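Long-range contacts in putative glycoside hydrolase (Parabacteroides distasonis ATCC 8503, PDB 3GYC), which is a putative glycoside hydrolase of a cellulase-like family with a TIM-barrel fold, probably acting on carbohydrate, though its substrate is not established: residues 47-52 / 358-363; 190-195 / 210-215; 263-268 / 313-318. One frame throughout, in Å; residues are numbered along the deposited sequence.

Contact 1. Residues 47-52 / 358-363; sequences SERGYN and RDVEWH
The backbones come closest at Arg49 and His363, whose CA atoms lie 5.3 Å apart, where the end of helix 39-48 meets the first turn of helix 360-371. Gly50, with positive phi, closes the first helix in a Schellman motif, and Asp359 is the N-cap of the second, its OD1 taking the amide of Trp362 from above the carboxylate plane.

The imidazole of His363 is held on three sides. Tyr51 OH comes in at its edge, in the ring plane, and Tyr51 OH and His363 ND1 share a hydrogen bond of 2.7 Å; the two rings are oblique, their planes 71° apart. Arg49 CD sits 4.1 Å above one face, toward the rim, while Trp362 CE3 lies 3.7 Å above the centre of the other. His363 NE2 reaches back to Met356 O, so both ring nitrogens are bonded and the rotation of the ring is fixed.

Arg49 leaves its backbone with CG anti to the carbonyl carbon (chi1 -67°) and runs extended past His363, the CB atoms of Arg49 and His363 being 3.7 Å apart. Its guanidinium then takes Val360 CG2 over one face, 3.5 Å from Arg49 NH2. The same nitrogen bonds Trp357 O, NH1 bonds Glu45 O, and a long salt bridge joins Arg49 NH1 to Glu48 OE1 at 3.5 Å, so polar partners hold both terminal nitrogens.

These helices follow the first and last barrel strands, 17-23 and 340-343, which lie side by side in the sheet: the contact sits at the closure of the TIM barrel.

Contact 2. Residues 190-195 / 210-215; sequences RWMKTS and YSFDHG
Met192, a selenomethionine on helix 186-200, crosses the ring of Tyr210 and ends against Phe212. Its CB starts the contact, 3.8 Å from Tyr210 CE1. CG comes next and sits almost squarely over the phenol, 3.6 Å from the centroid of the Tyr210 ring and only 11° off its normal, a CH-pi contact. SE moves on toward the root of the ring, oblique to it, and also meets the edge of the next aromatic, with Met192 SE 3.6 Å from Phe212 CZ; both are Met-aromatic contacts. A bend at the last torsion (chi3 -71°) keeps the methyl beside this second ring, Met192 CE lying 3.9 Å from Phe212 CZ.

The far end of Tyr210 is polar and firmly placed. Tyr210 OH donates to Ser195 OG at 2.6 Å, and Ser195 OG in turn donates to Met192 O at 2.8 Å, one turn back in the same helix. This chain of two hydrogen bonds ties the phenol to the helix backbone. Trp191 brings its indole edge to the same hydroxyl, but the bond from Trp191 NE1 to Tyr210 OH is weak, 3.2 Å long and bent to 122°. The phenol is thus positioned through its hydroxyl as well as its face, within a wholly buried contact.

Further aromatic rings adjoin the pair: Trp162 meets Tyr210 edge-to-face, and Trp183 stacks on Phe212. Helix 186-200 connects the neighbouring parallel strands 153-157 and 208-209, so the packing belongs to a beta-alpha-beta crossover of the TIM barrel, in which the connecting helix packs against the residues that directly follow the second strand.

Contact 3. Residues 263-268 / 313-318; sequences NVVKNA and KDWPLL
The indole of Trp315 presents its edge to Val265, with Trp315 CD1 4.1 Å from Val265 CG2 and the methyl close to the ring plane. Both faces of the indole are covered from its own loop. Pro316 CD lies 3.4 Å above one, and Lys313 CE 3.5 Å above the other, each displaced toward the rim. Lys313 carries on from there to Gln79 O and makes a cation-pi contact with Tyr261, a residue of the same helix 259-273 that supplies Val265.

Val265 does most of the work on the helix side by splitting its two methyls between neighbours. With CG1 anti to the backbone N (chi1 166°), that branch goes to Leu317, the Val265 CG1 to Leu317 CB distance being 3.8 Å. The other branch points into the curl of the loop, where Val265 CG2 touches Leu318 CD2 at 3.5 Å and lies near the carbonyl of Pro316 as well. Leu318 CD2 also reaches Val264 CG1, 3.9 Å away, so a single leucine methyl rests against two successive valines; Tyr312 packs on Val264 and Leu318 alike.

Trp315 to Leu318 form a type II beta turn, closed by Leu318 N to Trp315 O at 3.3 Å, with Leu317 taking positive phi (71°), which brings Trp315, Leu317 and Leu318 to the same valine. The outer part of the turn is exposed, whereas Leu318 and Val264 are buried beneath it. This is apolar packing of a type II turn against a helix, joining the long loop between strand 301-303 and helix 321-337 of the TIM barrel to helix 259-273 at the periphery.

Contact 2 is entirely buried, while contacts 1 and 3 are each partly exposed. Contact 2 lies on the opposite side of the chain's centre from contact 3, and likewise from contact 1. No two contacts share a helix or strand. Contact 1 spans the greatest sequence separation, and both others are nested in the loop it closes. The chemistry differs accordingly: a tyrosine-histidine hydrogen bond and an arginine packed on valine and histidine join 47-52 to 358-363; aromatic rings, a (seleno)methionine and a pair of linked hydroxyls pack the buried contact; aliphatic branches and an indole edge, without a polar bond across, join 263-268 to 313-318. Contacts 1 and 3 come within about 7 Å at their nearest atoms without touching.

Contact 1. Residues 47-52 / 358-363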
ATOM      1  N   SER A  47       9.386  10.264 -11.401  1.00 11.60           N
ATOM      2  CA  SER A  47      10.437   9.618 -12.238  1.00 15.67           C
ATOM      3  C   SER A  47      11.813  10.189 -11.985  1.00 14.84           C
ATOM      4  O   SER A  47      12.791   9.454 -11.991  1.00 14.89           O
ATOM      5  CB  SER A  47      10.130   9.778 -13.712  1.00 16.79           C
ATOM      6  OG  SER A  47       8.943   9.093 -14.022  1.00 22.55           O
ATOM      7  N   GLU A  48      11.888  11.510 -11.820  1.00 16.07           N
ATOM      8  CA  GLU A  48      13.151  12.208 -11.510  1.00 16.67           C
ATOM      9  C   GLU A  48      13.743  11.633 -10.203  1.00 15.67           C
ATOM     10  O   GLU A  48      14.960  11.550 -10.037  1.00 16.62           O
ATOM     11  CB  GLU A  48      12.871  13.706 -11.364  1.00 19.62           C
ATOM     12  CG  GLU A  48      14.056  14.559 -10.955  1.00 24.12           C
ATOM     13  CD  GLU A  48      13.723  16.038 -10.616  1.00 27.51           C
ATOM     14  OE1 GLU A  48      12.540  16.398 -10.301  1.00 31.57           O
ATOM     15  OE2 GLU A  48      14.693  16.854 -10.599  1.00 29.81           O
ATOM     16  N   ARG A  49      12.889  11.265  -9.256  1.00 12.51           N
ATOM     17  CA  ARG A  49      13.322  10.669  -8.009  1.00 11.62           C
ATOM     18  C   ARG A  49      13.688   9.177  -8.182  1.00 13.84           C
ATOM     19  O   ARG A  49      14.268   8.588  -7.283  1.00 14.41           O
ATOM     20  CB  ARG A  49      12.263  10.874  -6.924  1.00 11.70           C
ATOM     21  CG  ARG A  49      12.145  12.327  -6.577  1.00 11.92           C
ATOM     22  CD  ARG A  49      10.866  12.684  -5.911  1.00 12.38           C
ATOM     23  NE  ARG A  49      10.930  14.027  -5.389  1.00 11.90           N
ATOM     24  CZ  ARG A  49      10.950  15.147  -6.102  1.00 12.57           C
ATOM     25  NH1 ARG A  49      10.955  15.139  -7.437  1.00 13.47           N
ATOM     26  NH2 ARG A  49      11.013  16.304  -5.473  1.00 13.02           N
ATOM     27  N   GLY A  50      13.342   8.585  -9.335  1.00 12.07           N
ATOM     28  CA  GLY A  50      13.709   7.201  -9.656  1.00 12.23           C
ATOM     29  C   GLY A  50      12.673   6.139  -9.355  1.00 11.39           C
ATOM     30  O   GLY A  50      12.980   4.957  -9.439  1.00 10.81           O
ATOM     31  N   TYR A  51      11.456   6.544  -8.960  1.00  9.35           N
ATOM     32  CA  TYR A  51      10.390   5.579  -8.721  1.00 11.15           C
ATOM     33  C   TYR A  51       9.809   5.187 -10.085  1.00 12.18           C
ATOM     34  O   TYR A  51       9.719   6.016 -10.986  1.00 14.43           O
ATOM     35  CB  TYR A  51       9.266   6.149  -7.797  1.00 11.14           C
ATOM     36  CG  TYR A  51       9.810   6.449  -6.439  1.00 10.51           C
ATOM     37  CD1 TYR A  51       9.928   5.457  -5.491  1.00 10.68           C
ATOM     38  CD2 TYR A  51      10.308   7.724  -6.136  1.00 11.48           C
ATOM     39  CE1 TYR A  51      10.540   5.717  -4.247  1.00  9.94           C
ATOM     40  CE2 TYR A  51      10.916   8.000  -4.876  1.00 10.35           C
ATOM     41  CZ  TYR A  51      11.014   6.994  -3.953  1.00 10.96           C
ATOM     42  OH  TYR A  51      11.651   7.224  -2.741  1.00 10.87           O
ATOM     43  N   ASN A  52       9.463   3.914 -10.246  1.00 11.43           N
ATOM     44  CA  ASN A  52       8.863   3.422 -11.485  1.00 10.65           C
ATOM     45  C   ASN A  52       7.622   2.544 -11.273  1.00 10.09           C
ATOM     46  O   ASN A  52       7.211   1.816 -12.152  1.00  9.99           O
ATOM     47  CB  ASN A  52       9.895   2.780 -12.418  1.00 10.58           C
ATOM     48  CG  ASN A  52      10.617   1.597 -11.818  1.00  9.78           C
ATOM     49  OD1 ASN A  52      10.481   1.297 -10.614  1.00  9.62           O
ATOM     50  ND2 ASN A  52      11.361   0.882 -12.670  1.00  8.12           N
ATOM     51  N   ARG A 358      10.951  16.541  -0.971  1.00 16.92           N
ATOM     52  CA  ARG A 358      11.883  17.515  -1.485  1.00 20.14           C
ATOM     53  C   ARG A 358      13.333  17.114  -1.767  1.00 20.53           C
ATOM     54  O   ARG A 358      13.893  17.596  -2.759  1.00 22.99           O
ATOM     55  CB  ARG A 358      11.887  18.768  -0.617  1.00 22.47           C
ATOM     56  CG  ARG A 358      12.430  18.570   0.783  1.00 24.94           C
ATOM     57  CD  ARG A 358      12.361  19.895   1.630  1.00 26.31           C
ATOM     58  NE  ARG A 358      11.223  20.782   1.270  1.00 28.20           N
ATOM     59  CZ  ARG A 358      10.925  21.929   1.901  1.00 27.78           C
ATOM     60  NH1 ARG A 358      11.607  22.303   2.966  1.00 26.97           N
ATOM     61  NH2 ARG A 358       9.914  22.678   1.468  1.00 28.29           N
ATOM     62  N   ASP A 359      13.936  16.256  -0.951  1.00 19.45           N
ATOM     63  CA  ASP A 359      15.397  15.910  -1.096  1.00 20.31           C
ATOM     64  C   ASP A 359      15.565  14.888  -2.256  1.00 19.04           C
ATOM     65  O   ASP A 359      15.568  13.691  -2.018  1.00 19.60           O
ATOM     66  CB  ASP A 359      15.880  15.386   0.280  1.00 19.21           C
ATOM     67  CG  ASP A 359      17.344  15.010   0.339  1.00 20.76           C
ATOM     68  OD1 ASP A 359      18.064  15.024  -0.692  1.00 21.12           O
ATOM     69  OD2 ASP A 359      17.773  14.668   1.478  1.00 18.74           O
ATOM     70  N   VAL A 360      15.677  15.381  -3.493  1.00 16.42           N
ATOM     71  CA  VAL A 360      15.713  14.534  -4.684  1.00 13.63           C
ATOM     72  C   VAL A 360      16.859  13.510  -4.665  1.00 14.31           C
ATOM     73  O   VAL A 360      16.638  12.366  -5.029  1.00 12.41           O
ATOM     74  CB  VAL A 360      15.744  15.357  -5.995  1.00 14.29           C
ATOM     75  CG1 VAL A 360      15.950  14.455  -7.168  1.00 14.37           C
ATOM     76  CG2 VAL A 360      14.453  16.163  -6.192  1.00 13.01           C
ATOM     77  N   GLU A 361      18.046  13.901  -4.184  1.00 12.93           N
ATOM     78  CA  GLU A 361      19.203  12.996  -4.128  1.00 15.20           C
ATOM     79  C   GLU A 361      19.023  11.853  -3.145  1.00 13.39           C
ATOM     80  O   GLU A 361      19.475  10.756  -3.423  1.00 12.20           O
ATOM     81  CB  GLU A 361      20.525  13.755  -3.869  1.00 17.26           C
ATOM     82  CG  GLU A 361      20.890  14.770  -4.946  1.00 19.59           C
ATOM     83  CD  GLU A 361      20.813  14.200  -6.362  1.00 22.74           C
ATOM     84  OE1 GLU A 361      21.446  13.146  -6.639  1.00 23.31           O
ATOM     85  OE2 GLU A 361      20.083  14.810  -7.201  1.00 26.90           O
ATOM     86  N   TRP A 362      18.351  12.093  -2.015  1.00 12.80           N
ATOM     87  CA  TRP A 362      18.032  11.037  -1.048  1.00 11.72           C
ATOM     88  C   TRP A 362      17.179   9.955  -1.707  1.00 11.03           C
ATOM     89  O   TRP A 362      17.412   8.739  -1.523  1.00  9.49           O
ATOM     90  CB  TRP A 362      17.255  11.607   0.107  1.00 12.10           C
ATOM     91  CG  TRP A 362      16.929  10.672   1.219  1.00 12.40           C
ATOM     92  CD1 TRP A 362      17.668  10.454   2.356  1.00 12.73           C
ATOM     93  CD2 TRP A 362      15.725   9.904   1.375  1.00 12.21           C
ATOM     94  NE1 TRP A 362      17.006   9.598   3.196  1.00 12.65           N
ATOM     95  CE2 TRP A 362      15.804   9.252   2.621  1.00 12.12           C
ATOM     96  CE3 TRP A 362      14.602   9.716   0.597  1.00 11.58           C
ATOM     97  CZ2 TRP A 362      14.812   8.397   3.078  1.00 11.66           C
ATOM     98  CZ3 TRP A 362      13.613   8.848   1.051  1.00 11.37           C
ATOM     99  CH2 TRP A 362      13.724   8.209   2.282  1.00 11.24           C
ATOM    100  N   HIS A 363      16.210  10.396  -2.501  1.00 11.10           N
ATOM    101  CA  HIS A 363      15.381   9.433  -3.241  1.00 12.57           C
ATOM    102  C   HIS A 363      16.176   8.694  -4.288  1.00 10.64           C
ATOM    103  O   HIS A 363      16.088   7.491  -4.353  1.00 11.16           O
ATOM    104  CB  HIS A 363      14.179  10.088  -3.889  1.00 12.74           C
ATOM    105  CG  HIS A 363      13.183  10.604  -2.905  1.00 11.33           C
ATOM    106  ND1 HIS A 363      12.254   9.782  -2.298  1.00 11.15           N
ATOM    107  CD2 HIS A 363      12.971  11.853  -2.419  1.00 11.53           C
ATOM    108  CE1 HIS A 363      11.506  10.513  -1.483  1.00 12.57           C
ATOM    109  NE2 HIS A 363      11.911  11.772  -1.546  1.00 11.77           N
TER

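Contact 2. Residues 190-195 / 210-215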
ATOM      1  N   ARG A 190     -11.140 -18.392   3.736  1.00 14.58           N
ATOM      2  CA  ARG A 190     -12.157 -18.931   2.838  1.00 14.92           C
ATOM      3  C   ARG A 190     -12.676 -17.883   1.870  1.00 14.61           C
ATOM      4  O   ARG A 190     -12.883 -18.151   0.695  1.00 14.60           O
ATOM      5  CB  ARG A 190     -13.330 -19.512   3.632  1.00 14.87           C
ATOM      6  CG  ARG A 190     -14.293 -20.327   2.784  1.00 15.78           C
ATOM      7  N   TRP A 191     -12.941 -16.701   2.386  1.00 14.63           N
ATOM      8  CA  TRP A 191     -13.381 -15.586   1.577  1.00 14.92           C
ATOM      9  C   TRP A 191     -12.344 -15.256   0.512  1.00 14.68           C
ATOM     10  O   TRP A 191     -12.662 -15.136  -0.671  1.00 15.81           O
ATOM     11  CB  TRP A 191     -13.569 -14.363   2.481  1.00 15.10           C
ATOM     12  CG  TRP A 191     -13.892 -13.113   1.761  1.00 14.97           C
ATOM     13  CD1 TRP A 191     -13.069 -12.406   0.952  1.00 15.24           C
ATOM     14  CD2 TRP A 191     -15.117 -12.383   1.827  1.00 14.59           C
ATOM     15  NE1 TRP A 191     -13.707 -11.305   0.479  1.00 15.18           N
ATOM     16  CE2 TRP A 191     -14.972 -11.261   0.999  1.00 14.97           C
ATOM     17  CE3 TRP A 191     -16.328 -12.578   2.499  1.00 15.37           C
ATOM     18  CZ2 TRP A 191     -15.981 -10.304   0.842  1.00 15.23           C
ATOM     19  CZ3 TRP A 191     -17.344 -11.636   2.337  1.00 15.73           C
ATOM     20  CH2 TRP A 191     -17.164 -10.517   1.509  1.00 15.89           C
HETATM   21  N   MSE A 192     -11.109 -15.038   0.949  1.00 14.22           N
HETATM   22  CA  MSE A 192     -10.034 -14.697   0.035  1.00 14.73           C
HETATM   23  C   MSE A 192      -9.912 -15.757  -1.050  1.00 14.67           C
HETATM   24  O   MSE A 192      -9.904 -15.431  -2.231  1.00 15.33           O
HETATM   25  CB  MSE A 192      -8.699 -14.531   0.768  1.00 14.35           C
HETATM   26  CG  MSE A 192      -8.652 -13.318   1.675  1.00 13.63           C
HETATM   27 SE   MSE A 192      -6.868 -12.947   2.309  0.75 13.15          SE
HETATM   28  CE  MSE A 192      -6.630 -14.432   3.522  1.00 11.42           C
ATOM     29  N   LYS A 193      -9.900 -17.024  -0.650  1.00 16.08           N
ATOM     30  CA  LYS A 193      -9.715 -18.109  -1.605  1.00 17.04           C
ATOM     31  C   LYS A 193     -10.821 -18.091  -2.671  1.00 16.28           C
ATOM     32  O   LYS A 193     -10.520 -18.102  -3.863  1.00 15.84           O
ATOM     33  CB  LYS A 193      -9.637 -19.466  -0.889  1.00 17.66           C
ATOM     34  CG  LYS A 193      -9.110 -20.590  -1.774  1.00 18.25           C
ATOM     35  N   THR A 194     -12.084 -18.013  -2.248  1.00 14.68           N
ATOM     36  CA  THR A 194     -13.211 -17.954  -3.197  1.00 13.94           C
ATOM     37  C   THR A 194     -13.155 -16.759  -4.151  1.00 15.07           C
ATOM     38  O   THR A 194     -13.480 -16.909  -5.346  1.00 14.92           O
ATOM     39  CB  THR A 194     -14.571 -17.904  -2.469  1.00 13.81           C
ATOM     40  OG1 THR A 194     -14.752 -19.118  -1.734  1.00 13.69           O
ATOM     41  CG2 THR A 194     -15.727 -17.735  -3.458  1.00 12.75           C
ATOM     42  N   SER A 195     -12.749 -15.583  -3.642  1.00 14.25           N
ATOM     43  CA  SER A 195     -12.688 -14.384  -4.494  1.00 14.34           C
ATOM     44  C   SER A 195     -11.623 -14.514  -5.553  1.00 14.66           C
ATOM     45  O   SER A 195     -11.877 -14.224  -6.713  1.00 13.98           O
ATOM     46  CB  SER A 195     -12.493 -13.102  -3.689  1.00 14.17           C
ATOM     47  OG  SER A 195     -11.353 -13.171  -2.863  1.00 14.05           O
ATOM     48  N   TYR A 210      -4.279 -10.147  -1.245  1.00 13.09           N
ATOM     49  CA  TYR A 210      -4.886  -9.216  -0.309  1.00 13.25           C
ATOM     50  C   TYR A 210      -3.704  -8.747   0.544  1.00 14.08           C
ATOM     51  O   TYR A 210      -2.824  -9.566   0.873  1.00 15.51           O
ATOM     52  CB  TYR A 210      -5.917  -9.849   0.589  1.00 12.58           C
ATOM     53  CG  TYR A 210      -7.292 -10.130   0.016  1.00 12.56           C
ATOM     54  CD1 TYR A 210      -7.496 -11.113  -0.928  1.00 13.05           C
ATOM     55  CD2 TYR A 210      -8.418  -9.476   0.523  1.00 13.28           C
ATOM     56  CE1 TYR A 210      -8.786 -11.423  -1.400  1.00 13.81           C
ATOM     57  CE2 TYR A 210      -9.692  -9.769   0.063  1.00 13.32           C
ATOM     58  CZ  TYR A 210      -9.874 -10.741  -0.888  1.00 13.67           C
ATOM     59  OH  TYR A 210     -11.131 -11.022  -1.341  1.00 13.06           O
ATOM     60  N   SER A 211      -3.644  -7.453   0.881  1.00 13.50           N
ATOM     61  CA  SER A 211      -2.521  -6.921   1.655  1.00 14.64           C
ATOM     62  C   SER A 211      -2.829  -6.909   3.152  1.00 15.87           C
ATOM     63  O   SER A 211      -3.961  -6.685   3.562  1.00 16.09           O
ATOM     64  CB  SER A 211      -2.113  -5.526   1.184  1.00 14.92           C
ATOM     65  OG  SER A 211      -3.142  -4.566   1.320  1.00 13.91           O
ATOM     66  N   PHE A 212      -1.786  -7.150   3.938  1.00 17.31           N
ATOM     67  CA  PHE A 212      -1.877  -7.283   5.366  1.00 17.46           C
ATOM     68  C   PHE A 212      -0.913  -6.388   6.174  1.00 18.45           C
ATOM     69  O   PHE A 212       0.149  -5.991   5.683  1.00 17.27           O
ATOM     70  CB  PHE A 212      -1.575  -8.727   5.744  1.00 17.92           C
ATOM     71  CG  PHE A 212      -2.356  -9.771   4.967  1.00 17.98           C
ATOM     72  CD1 PHE A 212      -3.707  -9.628   4.711  1.00 17.23           C
ATOM     73  CD2 PHE A 212      -1.735 -10.959   4.596  1.00 18.65           C
ATOM     74  CE1 PHE A 212      -4.402 -10.588   4.028  1.00 16.61           C
ATOM     75  CE2 PHE A 212      -2.427 -11.941   3.925  1.00 17.94           C
ATOM     76  CZ  PHE A 212      -3.769 -11.754   3.641  1.00 17.78           C
ATOM     77  N   ASP A 213      -1.317  -6.057   7.410  1.00 19.00           N
ATOM     78  CA  ASP A 213      -0.465  -5.328   8.345  1.00 20.58           C
ATOM     79  C   ASP A 213      -0.244  -6.099   9.674  1.00 22.00           C
ATOM     80  O   ASP A 213       0.499  -5.622  10.535  1.00 22.68           O
ATOM     81  CB  ASP A 213      -1.018  -3.935   8.649  1.00 21.67           C
ATOM     82  CG  ASP A 213      -2.418  -3.980   9.310  1.00 23.48           C
ATOM     83  OD1 ASP A 213      -3.061  -5.059   9.350  1.00 22.44           O
ATOM     84  OD2 ASP A 213      -2.877  -2.918   9.789  1.00 26.54           O
ATOM     85  N   HIS A 214      -0.865  -7.270   9.837  1.00 22.31           N
ATOM     86  CA  HIS A 214      -0.688  -8.064  11.055  1.00 22.51           C
ATOM     87  C   HIS A 214       0.805  -8.356  11.264  1.00 22.22           C
ATOM     88  O   HIS A 214       1.498  -8.838  10.344  1.00 22.19           O
ATOM     89  CB  HIS A 214      -1.468  -9.361  10.951  1.00 22.72           C
ATOM     90  CG  HIS A 214      -1.673 -10.018  12.268  1.00 22.80           C
ATOM     91  ND1 HIS A 214      -0.795 -10.944  12.777  1.00 23.54           N
ATOM     92  CD2 HIS A 214      -2.636  -9.858  13.197  1.00 22.50           C
ATOM     93  CE1 HIS A 214      -1.213 -11.334  13.967  1.00 23.34           C
ATOM     94  NE2 HIS A 214      -2.332 -10.691  14.242  1.00 23.13           N
ATOM     95  N   GLY A 215       1.291  -8.077  12.470  1.00 20.82           N
ATOM     96  CA  GLY A 215       2.727  -8.150  12.781  1.00 21.25           C
ATOM     97  C   GLY A 215       3.388  -9.513  12.870  1.00 21.60           C
ATOM     98  O   GLY A 215       4.623  -9.637  12.762  1.00 22.74           O
TER

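Contact 3. Residues 263-268 / 313-318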
ATOM      1  N   ASN A 263       1.213  14.761  21.020  1.00 11.14           N
ATOM      2  CA  ASN A 263       2.143  13.840  21.701  1.00 12.35           C
ATOM      3  C   ASN A 263       3.294  13.458  20.760  1.00 11.84           C
ATOM      4  O   ASN A 263       4.389  13.255  21.211  1.00 12.19           O
ATOM      5  CB  ASN A 263       1.419  12.584  22.158  1.00 11.74           C
ATOM      6  CG  ASN A 263       0.536  12.834  23.327  1.00 11.78           C
ATOM      7  OD1 ASN A 263       0.670  13.839  23.981  1.00 12.23           O
ATOM      8  ND2 ASN A 263      -0.370  11.935  23.596  1.00 11.33           N
ATOM      9  N   VAL A 264       3.032  13.357  19.462  1.00 10.99           N
ATOM     10  CA  VAL A 264       4.105  13.035  18.496  1.00 11.21           C
ATOM     11  C   VAL A 264       5.135  14.184  18.520  1.00 12.04           C
ATOM     12  O   VAL A 264       6.363  13.950  18.612  1.00 10.93           O
ATOM     13  CB  VAL A 264       3.557  12.762  17.067  1.00 12.12           C
ATOM     14  CG1 VAL A 264       4.706  12.548  16.056  1.00 12.22           C
ATOM     15  CG2 VAL A 264       2.653  11.544  17.084  1.00 11.54           C
ATOM     16  N   VAL A 265       4.643  15.424  18.498  1.00 10.97           N
ATOM     17  CA  VAL A 265       5.510  16.604  18.546  1.00 11.69           C
ATOM     18  C   VAL A 265       6.372  16.615  19.814  1.00 11.90           C
ATOM     19  O   VAL A 265       7.600  16.823  19.755  1.00 14.08           O
ATOM     20  CB  VAL A 265       4.699  17.945  18.426  1.00 11.54           C
ATOM     21  CG1 VAL A 265       5.572  19.162  18.817  1.00 11.07           C
ATOM     22  CG2 VAL A 265       4.088  18.105  16.994  1.00 10.25           C
ATOM     23  N   LYS A 266       5.737  16.337  20.951  1.00 11.07           N
ATOM     24  CA  LYS A 266       6.406  16.404  22.237  1.00 11.49           C
ATOM     25  C   LYS A 266       7.425  15.285  22.475  1.00 11.40           C
ATOM     26  O   LYS A 266       8.511  15.556  22.988  1.00 12.43           O
ATOM     27  CB  LYS A 266       5.374  16.386  23.364  1.00 11.57           C
ATOM     28  CG  LYS A 266       5.935  16.607  24.785  1.00 11.69           C
ATOM     29  N   ASN A 267       7.068  14.070  22.075  1.00 10.97           N
ATOM     30  CA  ASN A 267       7.819  12.866  22.400  1.00 12.02           C
ATOM     31  C   ASN A 267       8.440  11.970  21.357  1.00 11.25           C
ATOM     32  O   ASN A 267       9.357  11.251  21.683  1.00 11.98           O
ATOM     33  CB  ASN A 267       6.861  11.953  23.155  1.00 12.56           C
ATOM     34  CG  ASN A 267       6.252  12.630  24.315  1.00 13.28           C
ATOM     35  OD1 ASN A 267       6.894  13.473  24.948  1.00 13.03           O
ATOM     36  ND2 ASN A 267       4.993  12.317  24.594  1.00 14.56           N
ATOM     37  N   ALA A 268       7.940  11.953  20.129  1.00 10.77           N
ATOM     38  CA  ALA A 268       8.413  10.969  19.154  1.00 10.60           C
ATOM     39  C   ALA A 268       9.925  11.001  18.932  1.00 12.52           C
ATOM     40  O   ALA A 268      10.612   9.973  19.092  1.00 11.88           O
ATOM     41  CB  ALA A 268       7.643  11.101  17.830  1.00  8.07           C
ATOM     42  N   LYS A 313       3.296  14.088   9.040  1.00 11.53           N
ATOM     43  CA  LYS A 313       2.876  15.119   8.097  1.00 12.47           C
ATOM     44  C   LYS A 313       3.764  16.335   8.245  1.00 13.46           C
ATOM     45  O   LYS A 313       4.476  16.465   9.218  1.00 12.71           O
ATOM     46  CB  LYS A 313       1.410  15.541   8.349  1.00 13.72           C
ATOM     47  CG  LYS A 313       1.106  16.076   9.728  1.00 14.72           C
ATOM     48  CD  LYS A 313      -0.413  16.148   9.968  1.00 14.25           C
ATOM     49  CE  LYS A 313      -0.786  16.676  11.326  1.00 13.99           C
ATOM     50  NZ  LYS A 313      -2.279  16.751  11.503  1.00 11.19           N
ATOM     51  N   ASP A 314       3.719  17.208   7.247  1.00 13.34           N
ATOM     52  CA  ASP A 314       4.355  18.513   7.331  1.00 11.58           C
ATOM     53  C   ASP A 314       3.641  19.286   8.445  1.00 11.65           C
ATOM     54  O   ASP A 314       2.430  19.476   8.391  1.00 12.19           O
ATOM     55  CB  ASP A 314       4.185  19.258   6.022  1.00 12.07           C
ATOM     56  CG  ASP A 314       4.965  18.635   4.880  1.00 13.29           C
ATOM     57  OD1 ASP A 314       6.027  17.995   5.119  1.00 11.90           O
ATOM     58  OD2 ASP A 314       4.525  18.846   3.711  1.00 14.89           O
ATOM     59  N   TRP A 315       4.377  19.788   9.421  1.00  9.74           N
ATOM     60  CA  TRP A 315       3.740  20.395  10.578  1.00 10.49           C
ATOM     61  C   TRP A 315       4.763  21.189  11.354  1.00  9.91           C
ATOM     62  O   TRP A 315       5.936  20.877  11.273  1.00 11.60           O
ATOM     63  CB  TRP A 315       3.234  19.261  11.457  1.00  9.34           C
ATOM     64  CG  TRP A 315       2.096  19.566  12.357  1.00 10.14           C
ATOM     65  CD1 TRP A 315       2.096  19.481  13.713  1.00 10.90           C
ATOM     66  CD2 TRP A 315       0.746  19.910  11.985  1.00 11.71           C
ATOM     67  NE1 TRP A 315       0.858  19.782  14.211  1.00  9.74           N
ATOM     68  CE2 TRP A 315       0.010  20.051  13.180  1.00 11.06           C
ATOM     69  CE3 TRP A 315       0.089  20.126  10.771  1.00  9.31           C
ATOM     70  CZ2 TRP A 315      -1.340  20.376  13.192  1.00 11.85           C
ATOM     71  CZ3 TRP A 315      -1.251  20.465  10.792  1.00 12.50           C
ATOM     72  CH2 TRP A 315      -1.951  20.607  11.992  1.00 11.47           C
ATOM     73  N   PRO A 316       4.332  22.230  12.074  1.00 10.12           N
ATOM     74  CA  PRO A 316       5.297  22.870  12.928  1.00  9.39           C
ATOM     75  C   PRO A 316       5.889  21.887  13.959  1.00 10.82           C
ATOM     76  O   PRO A 316       5.177  21.112  14.605  1.00 10.34           O
ATOM     77  CB  PRO A 316       4.459  23.949  13.679  1.00  7.89           C
ATOM     78  CG  PRO A 316       3.073  23.444  13.628  1.00 10.18           C
ATOM     79  CD  PRO A 316       2.998  22.853  12.219  1.00  9.69           C
ATOM     80  N   LEU A 317       7.200  21.960  14.093  1.00 10.80           N
ATOM     81  CA  LEU A 317       7.951  21.188  15.065  1.00 11.71           C
ATOM     82  C   LEU A 317       8.039  19.682  14.754  1.00 10.57           C
ATOM     83  O   LEU A 317       8.566  18.922  15.569  1.00 13.00           O
ATOM     84  CB  LEU A 317       7.447  21.467  16.482  1.00 10.63           C
ATOM     85  CG  LEU A 317       7.417  22.921  16.998  1.00 10.59           C
ATOM     86  CD1 LEU A 317       6.733  22.941  18.358  1.00  9.62           C
ATOM     87  CD2 LEU A 317       8.807  23.549  17.123  1.00 10.24           C
ATOM     88  N   LEU A 318       7.569  19.242  13.591  1.00 11.54           N
ATOM     89  CA  LEU A 318       7.831  17.858  13.190  1.00 12.20           C
ATOM     90  C   LEU A 318       9.022  17.839  12.202  1.00 13.91           C
ATOM     91  O   LEU A 318       8.941  18.323  11.064  1.00 15.73           O
ATOM     92  CB  LEU A 318       6.607  17.108  12.623  1.00 12.39           C
ATOM     93  CG  LEU A 318       5.461  16.753  13.604  1.00 11.28           C
ATOM     94  CD1 LEU A 318       4.343  15.911  12.908  1.00 10.04           C
ATOM     95  CD2 LEU A 318       5.969  16.009  14.840  1.00  8.78           C
TER